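PDB 3D7N: flavodoxin, WrbA-like protein from Agrobacterium tumefaciens, which probably binds FMN and uses the flavin to transfer electrons from NAD(P)H to quinones, as WrbA-type flavoproteins do. Local coordinates for residues V11-G16 / R22-V27; D47-L52 / A77-K82; I58-P63 / V115-Q120; D91-G96 / A181-Q186. All blocks are in the same frame, centred on the assembly; numbering follows the deposited sequence.

Contact 1. Residues V11-G16 / R22-V27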
loop_
_atom_site.group_PDB
_atom_site.type_symbol
_atom_site.label_atom_id
_atom_site.label_comp_id
_atom_site.label_asym_id
_atom_site.label_seq_id
_atom_site.Cartn_x
_atom_site.Cartn_y
_atom_site.Cartn_z
ATOM N N VAL A 11 7.940 -19.353 14.104
ATOM C CA VAL A 11 8.536 -18.352 13.227
ATOM C C VAL A 11 8.913 -19.074 11.917
ATOM O O VAL A 11 9.734 -20.046 11.931
ATOM C CB VAL A 11 9.750 -17.679 13.874
ATOM C CG1 VAL A 11 10.488 -16.841 12.852
ATOM C CG2 VAL A 11 9.318 -16.863 15.089
ATOM N N VAL A 12 8.274 -18.647 10.810
ATOM C CA VAL A 12 8.519 -19.207 9.465
ATOM C C VAL A 12 9.114 -18.068 8.639
ATOM O O VAL A 12 8.532 -16.973 8.557
ATOM C CB VAL A 12 7.215 -19.793 8.807
ATOM C CG1 VAL A 12 6.126 -18.696 8.610
ATOM C CG2 VAL A 12 7.538 -20.516 7.497
ATOM N N TYR A 13 10.308 -18.276 8.097
ATOM C CA TYR A 13 11.061 -17.151 7.537
ATOM C C TYR A 13 11.935 -17.564 6.369
ATOM O O TYR A 13 12.388 -18.713 6.265
ATOM C CB TYR A 13 11.982 -16.540 8.631
ATOM C CG TYR A 13 13.133 -17.460 9.002
ATOM C CD1 TYR A 13 14.401 -17.289 8.444
ATOM C CD2 TYR A 13 12.936 -18.548 9.852
ATOM C CE1 TYR A 13 15.459 -18.195 8.727
ATOM C CE2 TYR A 13 14.003 -19.447 10.164
ATOM C CZ TYR A 13 15.251 -19.252 9.593
ATOM O OH TYR A 13 16.286 -20.124 9.874
ATOM N N HIS A 14 12.229 -16.587 5.531
ATOM C CA HIS A 14 13.276 -16.740 4.525
ATOM C C HIS A 14 14.420 -15.767 4.845
ATOM O O HIS A 14 14.160 -14.629 5.223
ATOM C CB HIS A 14 12.710 -16.510 3.095
ATOM C CG HIS A 14 13.769 -16.485 2.050
ATOM N ND1 HIS A 14 14.183 -15.320 1.443
ATOM C CD2 HIS A 14 14.575 -17.466 1.570
ATOM C CE1 HIS A 14 15.173 -15.589 0.605
ATOM N NE2 HIS A 14 15.436 -16.883 0.671
ATOM N N SER A 15 15.668 -16.239 4.748
ATOM C CA SER A 15 16.824 -15.344 4.699
ATOM C C SER A 15 17.658 -15.518 3.459
ATOM O O SER A 15 18.243 -16.578 3.203
ATOM C CB SER A 15 17.730 -15.483 5.910
ATOM O OG SER A 15 17.704 -16.806 6.324
ATOM N N GLY A 16 17.697 -14.437 2.689
ATOM C CA GLY A 16 18.733 -14.252 1.699
ATOM C C GLY A 16 19.796 -13.421 2.394
ATOM O O GLY A 16 19.532 -12.254 2.770
ATOM N N ARG A 22 18.970 -13.845 11.644
ATOM C CA ARG A 22 19.292 -13.343 12.981
ATOM C C ARG A 22 18.076 -12.697 13.644
ATOM O O ARG A 22 17.806 -12.882 14.826
ATOM C CB ARG A 22 20.467 -12.348 12.900
ATOM C CG ARG A 22 21.116 -12.024 14.208
ATOM C CD ARG A 22 21.826 -13.232 14.808
ATOM N NE ARG A 22 22.092 -13.049 16.240
ATOM C CZ ARG A 22 21.195 -13.174 17.223
ATOM N NH1 ARG A 22 19.921 -13.475 16.980
ATOM N NH2 ARG A 22 21.574 -12.969 18.473
HETATM N N MSE A 23 17.324 -11.946 12.860
HETATM C CA MSE A 23 16.092 -11.317 13.355
HETATM C C MSE A 23 15.027 -12.360 13.745
HETATM O O MSE A 23 14.271 -12.169 14.688
HETATM C CB MSE A 23 15.568 -10.357 12.304
HETATM C CG MSE A 23 15.330 -8.944 12.800
HETATM SE SE MSE A 23 14.190 -8.059 11.395
HETATM C CE MSE A 23 12.968 -7.001 12.600
ATOM N N ALA A 24 14.981 -13.463 13.009
ATOM C CA ALA A 24 14.074 -14.548 13.311
ATOM C C ALA A 24 14.463 -15.222 14.623
ATOM O O ALA A 24 13.589 -15.505 15.438
ATOM C CB ALA A 24 14.051 -15.550 12.174
ATOM N N GLU A 25 15.765 -15.501 14.821
ATOM C CA GLU A 25 16.235 -16.034 16.089
ATOM C C GLU A 25 15.814 -15.135 17.257
ATOM O O GLU A 25 15.341 -15.604 18.271
ATOM C CB GLU A 25 17.766 -16.261 16.065
ATOM C CG GLU A 25 18.190 -17.434 15.155
ATOM C CD GLU A 25 19.674 -17.460 14.774
ATOM O OE1 GLU A 25 20.285 -16.415 14.465
ATOM O OE2 GLU A 25 20.243 -18.562 14.754
ATOM N N ALA A 26 15.965 -13.835 17.084
ATOM C CA ALA A 26 15.544 -12.862 18.087
ATOM C C ALA A 26 14.027 -12.914 18.412
ATOM O O ALA A 26 13.624 -12.917 19.598
ATOM C CB ALA A 26 15.979 -11.451 17.643
ATOM N N VAL A 27 13.195 -12.975 17.374
ATOM C CA VAL A 27 11.754 -13.098 17.541
ATOM C C VAL A 27 11.427 -14.460 18.163
ATOM O O VAL A 27 10.698 -14.514 19.141
ATOM C CB VAL A 27 10.998 -12.872 16.180
ATOM C CG1 VAL A 27 9.441 -13.090 16.302
ATOM C CG2 VAL A 27 11.349 -11.482 15.606
#

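Contact 2. Residues D47-L52 / A77-K82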
loop_
_atom_site.group_PDB
_atom_site.type_symbol
_atom_site.label_atom_id
_atom_site.label_comp_id
_atom_site.label_asym_id
_atom_site.label_seq_id
_atom_site.Cartn_x
_atom_site.Cartn_y
_atom_site.Cartn_z
ATOM N N ASP A 47 7.411 -30.848 7.735
ATOM C CA ASP A 47 7.520 -30.511 9.144
ATOM C C ASP A 47 7.157 -29.038 9.385
ATOM O O ASP A 47 6.440 -28.725 10.323
ATOM C CB ASP A 47 8.945 -30.780 9.612
ATOM C CG ASP A 47 9.422 -32.190 9.229
ATOM O OD1 ASP A 47 9.614 -32.447 8.001
ATOM O OD2 ASP A 47 9.574 -33.035 10.144
ATOM N N GLY A 48 7.655 -28.136 8.551
ATOM C CA GLY A 48 7.251 -26.735 8.644
ATOM C C GLY A 48 5.753 -26.544 8.526
ATOM O O GLY A 48 5.150 -25.902 9.380
ATOM N N TRP A 49 5.157 -27.107 7.480
ATOM C CA TRP A 49 3.721 -26.935 7.182
ATOM C C TRP A 49 2.834 -27.522 8.285
ATOM O O TRP A 49 1.834 -26.915 8.693
ATOM C CB TRP A 49 3.346 -27.591 5.839
ATOM C CG TRP A 49 3.914 -26.900 4.627
ATOM C CD1 TRP A 49 4.897 -27.365 3.798
ATOM C CD2 TRP A 49 3.548 -25.619 4.122
ATOM N NE1 TRP A 49 5.154 -26.461 2.799
ATOM C CE2 TRP A 49 4.337 -25.378 2.974
ATOM C CE3 TRP A 49 2.611 -24.678 4.498
ATOM C CZ2 TRP A 49 4.225 -24.239 2.224
ATOM C CZ3 TRP A 49 2.492 -23.526 3.730
ATOM C CH2 TRP A 49 3.303 -23.318 2.613
ATOM N N ALA A 50 3.196 -28.694 8.766
ATOM C CA ALA A 50 2.502 -29.284 9.910
ATOM C C ALA A 50 2.597 -28.379 11.155
ATOM O O ALA A 50 1.598 -28.164 11.839
ATOM C CB ALA A 50 3.047 -30.693 10.215
ATOM N N ALA A 51 3.790 -27.861 11.440
ATOM C CA ALA A 51 3.991 -26.939 12.540
ATOM C C ALA A 51 3.099 -25.715 12.382
ATOM O O ALA A 51 2.474 -25.302 13.330
ATOM C CB ALA A 51 5.448 -26.520 12.617
ATOM N N LEU A 52 3.007 -25.156 11.182
ATOM C CA LEU A 52 2.141 -23.983 10.958
ATOM C C LEU A 52 0.676 -24.311 11.235
ATOM O O LEU A 52 0.018 -23.595 11.967
ATOM C CB LEU A 52 2.238 -23.457 9.534
ATOM C CG LEU A 52 3.370 -22.559 8.983
ATOM C CD1 LEU A 52 3.795 -21.468 9.947
ATOM C CD2 LEU A 52 4.545 -23.432 8.554
ATOM N N ALA A 77 4.146 -18.124 0.377
ATOM C CA ALA A 77 2.839 -17.534 0.611
ATOM C C ALA A 77 1.823 -18.119 -0.391
ATOM O O ALA A 77 0.668 -18.498 -0.018
ATOM C CB ALA A 77 2.910 -15.985 0.472
ATOM N N ASP A 78 2.259 -18.185 -1.664
ATOM C CA ASP A 78 1.421 -18.725 -2.716
ATOM C C ASP A 78 1.062 -20.182 -2.376
ATOM O O ASP A 78 -0.081 -20.595 -2.555
ATOM C CB ASP A 78 2.078 -18.570 -4.101
ATOM C CG ASP A 78 2.128 -17.122 -4.572
ATOM O OD1 ASP A 78 1.552 -16.235 -3.889
ATOM O OD2 ASP A 78 2.722 -16.836 -5.651
ATOM N N ALA A 79 2.022 -20.942 -1.849
ATOM C CA ALA A 79 1.807 -22.353 -1.497
ATOM C C ALA A 79 0.907 -22.494 -0.262
ATOM O O ALA A 79 0.318 -23.526 -0.052
ATOM C CB ALA A 79 3.142 -23.075 -1.266
ATOM N N SER A 80 0.764 -21.455 0.543
ATOM C CA SER A 80 -0.205 -21.488 1.634
ATOM C C SER A 80 -1.638 -21.348 1.108
ATOM O O SER A 80 -2.575 -21.315 1.894
ATOM C CB SER A 80 0.114 -20.436 2.711
ATOM O OG SER A 80 -0.289 -19.116 2.326
ATOM N N SER A 81 -1.821 -21.274 -0.210
ATOM C CA SER A 81 -3.159 -21.384 -0.781
ATOM C C SER A 81 -3.818 -22.670 -0.326
ATOM O O SER A 81 -5.014 -22.711 -0.159
ATOM C CB SER A 81 -3.138 -21.336 -2.310
ATOM O OG SER A 81 -2.373 -22.386 -2.877
ATOM N N LYS A 82 -3.027 -23.725 -0.124
ATOM C CA LYS A 82 -3.541 -25.030 0.324
ATOM C C LYS A 82 -4.171 -24.919 1.725
ATOM O O LYS A 82 -5.360 -25.146 1.867
ATOM C CB LYS A 82 -2.442 -26.091 0.236
ATOM C CG LYS A 82 -2.709 -27.332 1.059
ATOM C CD LYS A 82 -1.968 -28.564 0.561
ATOM C CE LYS A 82 -1.695 -29.513 1.722
ATOM N NZ LYS A 82 -1.774 -30.931 1.316
#

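Contact 3. Residues I58-P63 / V115-Q120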
loop_
_atom_site.group_PDB
_atom_site.type_symbol
_atom_site.label_atom_id
_atom_site.label_comp_id
_atom_site.label_asym_id
_atom_site.label_seq_id
_atom_site.Cartn_x
_atom_site.Cartn_y
_atom_site.Cartn_z
ATOM N N ILE A 58 1.630 -17.547 14.183
ATOM C CA ILE A 58 2.539 -17.671 13.018
ATOM C C ILE A 58 3.117 -16.301 12.782
ATOM O O ILE A 58 2.375 -15.324 12.613
ATOM C CB ILE A 58 1.824 -18.140 11.715
ATOM C CG1 ILE A 58 1.159 -19.501 11.942
ATOM C CG2 ILE A 58 2.812 -18.234 10.571
ATOM C CD1 ILE A 58 0.200 -19.962 10.812
ATOM N N ILE A 59 4.438 -16.231 12.847
ATOM C CA ILE A 59 5.145 -14.996 12.606
ATOM C C ILE A 59 5.973 -15.191 11.338
ATOM O O ILE A 59 6.808 -16.059 11.262
ATOM C CB ILE A 59 6.046 -14.580 13.787
ATOM C CG1 ILE A 59 5.260 -14.593 15.107
ATOM C CG2 ILE A 59 6.670 -13.184 13.533
ATOM C CD1 ILE A 59 6.133 -14.175 16.376
ATOM N N PHE A 60 5.698 -14.355 10.359
ATOM C CA PHE A 60 6.324 -14.379 9.061
ATOM C C PHE A 60 7.601 -13.516 9.017
ATOM O O PHE A 60 7.581 -12.360 9.380
ATOM C CB PHE A 60 5.352 -13.759 8.053
ATOM C CG PHE A 60 4.046 -14.544 7.827
ATOM C CD1 PHE A 60 4.045 -15.873 7.569
ATOM C CD2 PHE A 60 2.831 -13.885 7.803
ATOM C CE1 PHE A 60 2.836 -16.552 7.337
ATOM C CE2 PHE A 60 1.656 -14.536 7.539
ATOM C CZ PHE A 60 1.652 -15.865 7.310
ATOM N N GLY A 61 8.674 -14.064 8.483
ATOM C CA GLY A 61 9.905 -13.335 8.315
ATOM C C GLY A 61 10.395 -13.272 6.880
ATOM O O GLY A 61 10.541 -14.275 6.218
ATOM N N THR A 62 10.711 -12.085 6.393
ATOM C CA THR A 62 11.305 -12.016 5.048
ATOM C C THR A 62 12.137 -10.772 4.871
ATOM O O THR A 62 11.836 -9.745 5.475
ATOM C CB THR A 62 10.219 -12.114 3.954
ATOM O OG1 THR A 62 10.815 -11.909 2.668
ATOM C CG2 THR A 62 9.072 -11.074 4.181
ATOM N N PRO A 63 13.191 -10.868 4.068
ATOM C CA PRO A 63 13.913 -9.713 3.536
ATOM C C PRO A 63 13.002 -8.858 2.685
ATOM O O PRO A 63 12.013 -9.350 2.252
ATOM C CB PRO A 63 15.008 -10.330 2.636
ATOM C CG PRO A 63 14.994 -11.798 2.869
ATOM C CD PRO A 63 13.786 -12.155 3.652
ATOM N N VAL A 115 0.541 -8.411 6.501
ATOM C CA VAL A 115 -0.772 -8.193 7.045
ATOM C C VAL A 115 -1.899 -8.739 6.127
ATOM O O VAL A 115 -2.842 -9.381 6.606
ATOM C CB VAL A 115 -1.014 -6.686 7.289
ATOM C CG1 VAL A 115 -2.488 -6.466 7.661
ATOM C CG2 VAL A 115 -0.015 -6.151 8.375
ATOM N N LEU A 116 -1.787 -8.482 4.831
ATOM C CA LEU A 116 -2.721 -9.024 3.843
ATOM C C LEU A 116 -2.755 -10.558 3.842
ATOM O O LEU A 116 -3.812 -11.133 3.757
ATOM C CB LEU A 116 -2.369 -8.553 2.443
ATOM C CG LEU A 116 -2.563 -7.079 2.118
ATOM C CD1 LEU A 116 -2.260 -6.822 0.611
ATOM C CD2 LEU A 116 -3.984 -6.615 2.450
ATOM N N LEU A 117 -1.599 -11.189 3.965
ATOM C CA LEU A 117 -1.458 -12.619 3.952
ATOM C C LEU A 117 -2.158 -13.198 5.167
ATOM O O LEU A 117 -2.960 -14.102 5.024
ATOM C CB LEU A 117 0.020 -12.994 3.946
ATOM C CG LEU A 117 0.327 -14.478 3.913
ATOM C CD1 LEU A 117 -0.485 -15.191 2.757
ATOM C CD2 LEU A 117 1.880 -14.609 3.864
ATOM N N ALA A 118 -1.918 -12.599 6.331
ATOM C CA ALA A 118 -2.649 -12.903 7.586
ATOM C C ALA A 118 -4.138 -12.690 7.471
ATOM O O ALA A 118 -4.889 -13.497 7.941
ATOM C CB ALA A 118 -2.091 -12.063 8.784
ATOM N N GLY A 119 -4.571 -11.605 6.847
ATOM C CA GLY A 119 -5.997 -11.311 6.668
ATOM C C GLY A 119 -6.668 -12.324 5.750
ATOM O O GLY A 119 -7.762 -12.830 6.003
ATOM N N GLN A 120 -5.994 -12.627 4.674
ATOM C CA GLN A 120 -6.455 -13.605 3.686
ATOM C C GLN A 120 -6.772 -14.932 4.404
ATOM O O GLN A 120 -7.731 -15.637 4.057
ATOM C CB GLN A 120 -5.290 -13.816 2.722
ATOM C CG GLN A 120 -5.611 -14.450 1.459
ATOM C CD GLN A 120 -5.564 -13.503 0.292
ATOM O OE1 GLN A 120 -4.936 -12.468 0.383
ATOM N NE2 GLN A 120 -6.282 -13.850 -0.819
#

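Contact 4. Residues D91-G96 / A181-Q186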
loop_
_atom_site.group_PDB
_atom_site.type_symbol
_atom_site.label_atom_id
_atom_site.label_comp_id
_atom_site.label_asym_id
_atom_site.label_seq_id
_atom_site.Cartn_x
_atom_site.Cartn_y
_atom_site.Cartn_z
ATOM N N ASP A 91 -8.413 -17.591 12.435
ATOM C CA ASP A 91 -8.373 -17.181 13.837
ATOM C C ASP A 91 -7.056 -17.356 14.579
ATOM O O ASP A 91 -6.988 -17.085 15.776
ATOM C CB ASP A 91 -9.522 -17.814 14.617
ATOM C CG ASP A 91 -10.847 -17.443 14.050
ATOM O OD1 ASP A 91 -10.902 -16.399 13.396
ATOM O OD2 ASP A 91 -11.821 -18.195 14.215
ATOM N N LYS A 92 -6.007 -17.763 13.884
ATOM C CA LYS A 92 -4.681 -17.788 14.471
ATOM C C LYS A 92 -4.168 -16.359 14.649
ATOM O O LYS A 92 -4.606 -15.426 13.948
ATOM C CB LYS A 92 -3.722 -18.631 13.592
ATOM C CG LYS A 92 -4.056 -20.152 13.549
ATOM C CD LYS A 92 -2.900 -20.958 12.959
ATOM C CE LYS A 92 -3.209 -22.448 12.691
ATOM N NZ LYS A 92 -3.471 -23.250 13.894
ATOM N N VAL A 93 -3.220 -16.190 15.556
ATOM C CA VAL A 93 -2.576 -14.895 15.794
ATOM C C VAL A 93 -1.354 -14.819 14.876
ATOM O O VAL A 93 -0.586 -15.762 14.819
ATOM C CB VAL A 93 -2.129 -14.764 17.270
ATOM C CG1 VAL A 93 -1.270 -13.531 17.477
ATOM C CG2 VAL A 93 -3.383 -14.786 18.240
ATOM N N PHE A 94 -1.225 -13.723 14.114
ATOM C CA PHE A 94 -0.123 -13.492 13.191
ATOM C C PHE A 94 0.685 -12.227 13.592
ATOM O O PHE A 94 0.144 -11.277 14.208
ATOM C CB PHE A 94 -0.664 -13.301 11.761
ATOM C CG PHE A 94 -1.162 -14.555 11.104
ATOM C CD1 PHE A 94 -0.345 -15.269 10.209
ATOM C CD2 PHE A 94 -2.429 -15.025 11.351
ATOM C CE1 PHE A 94 -0.812 -16.463 9.609
ATOM C CE2 PHE A 94 -2.903 -16.200 10.741
ATOM C CZ PHE A 94 -2.094 -16.923 9.901
ATOM N N GLY A 95 1.981 -12.263 13.268
ATOM C CA GLY A 95 2.842 -11.100 13.239
ATOM C C GLY A 95 3.867 -11.233 12.092
ATOM O O GLY A 95 3.861 -12.211 11.344
ATOM N N GLY A 96 4.747 -10.243 11.932
ATOM C CA GLY A 96 5.730 -10.290 10.866
ATOM C C GLY A 96 6.962 -9.492 11.196
ATOM O O GLY A 96 6.983 -8.729 12.167
ATOM N N ALA A 181 3.480 -13.921 21.400
ATOM C CA ALA A 181 3.196 -15.097 22.181
ATOM C C ALA A 181 2.181 -14.728 23.215
ATOM O O ALA A 181 1.298 -15.472 23.506
ATOM C CB ALA A 181 4.428 -15.625 22.813
ATOM N N ASN A 182 2.296 -13.543 23.751
ATOM C CA ASN A 182 1.378 -13.140 24.764
ATOM C C ASN A 182 -0.036 -13.073 24.277
ATOM O O ASN A 182 -0.934 -13.495 24.953
ATOM C CB ASN A 182 1.775 -11.811 25.344
ATOM C CG ASN A 182 1.205 -11.601 26.716
ATOM O OD1 ASN A 182 0.450 -10.669 26.945
ATOM N ND2 ASN A 182 1.567 -12.473 27.647
ATOM N N VAL A 183 -0.240 -12.528 23.092
ATOM C CA VAL A 183 -1.568 -12.456 22.548
ATOM C C VAL A 183 -2.056 -13.834 22.216
ATOM O O VAL A 183 -3.198 -14.126 22.380
ATOM C CB VAL A 183 -1.606 -11.613 21.302
ATOM C CG1 VAL A 183 -2.960 -11.625 20.719
ATOM C CG2 VAL A 183 -1.221 -10.244 21.619
ATOM N N ALA A 184 -1.171 -14.683 21.759
ATOM C CA ALA A 184 -1.544 -16.003 21.352
ATOM C C ALA A 184 -1.997 -16.835 22.535
ATOM O O ALA A 184 -2.819 -17.695 22.404
ATOM C CB ALA A 184 -0.412 -16.658 20.655
ATOM N N ARG A 185 -1.438 -16.569 23.693
ATOM C CA ARG A 185 -1.867 -17.218 24.928
ATOM C C ARG A 185 -3.268 -16.791 25.324
ATOM O O ARG A 185 -4.106 -17.615 25.675
ATOM C CB ARG A 185 -0.912 -16.910 26.086
ATOM C CG ARG A 185 0.182 -17.944 26.263
ATOM C CD ARG A 185 0.943 -17.737 27.562
ATOM N NE ARG A 185 1.825 -16.571 27.470
ATOM C CZ ARG A 185 3.008 -16.538 26.852
ATOM N NH1 ARG A 185 3.508 -17.611 26.228
ATOM N NH2 ARG A 185 3.700 -15.401 26.846
ATOM N N GLN A 186 -3.522 -15.494 25.235
ATOM C CA GLN A 186 -4.796 -14.941 25.652
ATOM C C GLN A 186 -5.936 -15.353 24.733
ATOM O O GLN A 186 -7.099 -15.241 25.068
ATOM C CB GLN A 186 -4.702 -13.425 25.661
ATOM C CG GLN A 186 -5.825 -12.780 26.445
ATOM C CD GLN A 186 -5.650 -11.283 26.551
ATOM O OE1 GLN A 186 -4.763 -10.690 25.876
ATOM N NE2 GLN A 186 -6.499 -10.642 27.391
#

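Contact 1. Residues V11-G16 / R22-V27
This is a buried, wholly apolar strand-to-helix contact in which Val11 and Tyr13 of strand 9-13 receive Ala24 and Val27 of helix 19-31. The two elements run almost exactly antiparallel, at 172°, with their short axes 9.1 Å apart. Ala24 is the pivot: its single methyl group drops into the corner between the two strand side chains, so Ala24 CB lies 3.8 Å from Val11 CG1 and reaches Tyr13 CG at a similar separation. Over the phenol ring the methyl makes a CH-pi contact, with Ala24 CB 4.0 Å from the Tyr13 ring centroid and 19° off the normal, displaced from the centre toward the CG end. The small residue suits the place, because it lets the helix come down onto the flat ring.

The strand, the helix and strand 34-37 form the first beta-alpha-beta unit of a flavodoxin-like fold, and the turn between strand 9-13 and helix 19-31 corresponds to the loop that in flavodoxins holds the FMN phosphate. Thr20 ties this turn to the strand end through a hydrogen bond to His14 O, and the ring of His21 meets that of Tyr13.

Val11 serves two helix residues by splitting its branches. With CG1 anti to the backbone N (chi1 170°) one methyl faces Ala24, while Val11 CG2 is turned to Val27 and touches Val27 CG1 at 4.0 Å. Beta-branched valine fits the extended strand and offers a broad, rigid surface. Leu35 of the adjacent strand 34-37 and Phe97 of strand 93-100, two strands away across strand 57-65, pack against Val11 and Ala24.

Contact 2. Residues D47-L52 / A77-K82
Ser80 OG, carried by a side chain in contact with the Trp49 indole, donates a 2.6 Å hydrogen bond to Ala77 O and also shares a hydrogen bond with His121 NE2. The bond to the carbonyl lies in its plane, on a lone pair, at a C=O...donor angle of 132°. These bonds sit at a break between two helices on one face of the flavodoxin-like alpha/beta sandwich: helix 71-79 ends here, Ser80 forms the joint, and helix 81-85 follows at once. Ser80 N makes a further, weak bond of 3.0 Å to Ala77 O, so this one carbonyl holds both the backbone and the hydroxyl of the joint residue. Serine suits such a corner, since its short side chain can turn back between its own N and carbonyl carbon (chi1 78°) to reach the preceding turn.

Against the joint comes Trp49 from helix 46-54, the one residue on its side that bridges the gap. Its long flat side chain spans CA atoms that are 8.7 Å apart at their closest, Trp49 to Ser80, and the six-membered part of the indole does the touching. Phe76 meets the same indole with the two ring planes about 25° apart. On the side of Asp78 the joint faces a second subunit, where Asp78 OD2 accepts a hydrogen bond from Trp71 N of that subunit.

The indole end rests on backbone as much as on side chain. Trp49 CH2 approaches Ser80 N to 3.8 Å, Trp49 CZ3 lies 4.0 Å from Ser80 CB, and Trp49 CZ2 meets the methyl carbon Ala79 CB at 3.8 Å.

Contact 3. Residues I58-P63 / V115-Q120
Phe60, on the extended backbone of strand 57-65, and Leu117, on the last turns of helix 104-120, have their CA atoms 9.5 Å apart, a gap that their side chains must fill. Both CB atoms are directed into it. Leucine sends its branch across the aromatic ring: Leu117 CD2 sits over one face, 3.7 Å from Phe60 CZ and equally close to CE2, displaced from the ring centre toward that rim. Measured to the Phe60 ring centroid, Leu117 CD2 is 3.9 Å away and 21° off the normal, a CH-pi contact. CG of the leucine stands anti to the backbone N (chi1 -179°), beside the carbonyl carbon, and the second torsion of 50° then sets CD2 over the ring. The helix backbone is met differently, at the edge of the same ring, where Ala118 N lies 4.2 Å from Phe60 CE2 near the ring plane.

In the flavodoxin-like fold this places helix 104-120 on the face of the central parallel strands opposite helix 19-31. The strand is held by its neighbours on both sides, and Phe94 of strand 93-100 brings another ring against Phe60. Beyond the helix lie other copies of the protein: Met66 of the second subunit packs on Leu117, while Tyr149 of the third packs on Gln120.

A large flat ring and a branched aliphatic chain are suited to a buried layer between sheet and helix. Holding them together are dispersion and the exclusion of water, with a modest CH-pi contribution, so the attraction depends on close fit and asks for no charge or polar partner.

Contact 4. Residues D91-G96 / A181-Q186
Val93 presents both of its methyl groups to helix 167-186, and Val183 answers with one. Val183 CG1 faces the fork of the strand valine, 4.0 Å from Val93 CG2 and 4.1 Å from Val93 CG1, with the two side chains crossing at a slant. In Val93 CG1 is anti to the backbone N (chi1 171°) and CG2 anti to the carbonyl carbon, which directs both methyls at the helix; Val183 holds CG1 in the same way. Ala184 meets Val93 with main chain as well as methyl: Val93 CG2 lies 3.8 Å from Ala184 CA, and Val93 CB is 4.2 Å from Ala184 CB. The lack of a longer side chain on alanine lets helix and strand come as near as 5.8 Å between the CA atoms of Val93 and Ala184.

The contact lays the C-terminal helix of the flavodoxin-like fold over the beginning of strand 93-100, with Val126 of the adjacent strand 124-126 touching both valines. At the margin a third subunit approaches: its His187 packs on Val183, and its Arg179 forms a salt bridge with Asp91.

Small, compact hydrocarbon groups therefore join the two elements through dispersion and the exclusion of water, and the contact gives closeness of approach more than directional specificity.

How the contacts relate
Contacts 1, 3 and 4 are buried and join strands of one sheet to helices, contacts 1 and 4 on one face and contact 3 on the other; contact 2 is helix against helix and partly exposed. Strand 57-65 is hydrogen-bonded to the strands of contacts 1 and 4 on its two sides. Contacts 2 and 3 share a face, where Ala77 CB touches Leu117 CD2, and both reach the second subunit. Chemistry follows place: methyl groups over aromatic faces recur in contacts 1 and 3, contact 4 uses aliphatic groups alone, and contact 2 combines an indole with a hydrogen-bonded helix joint.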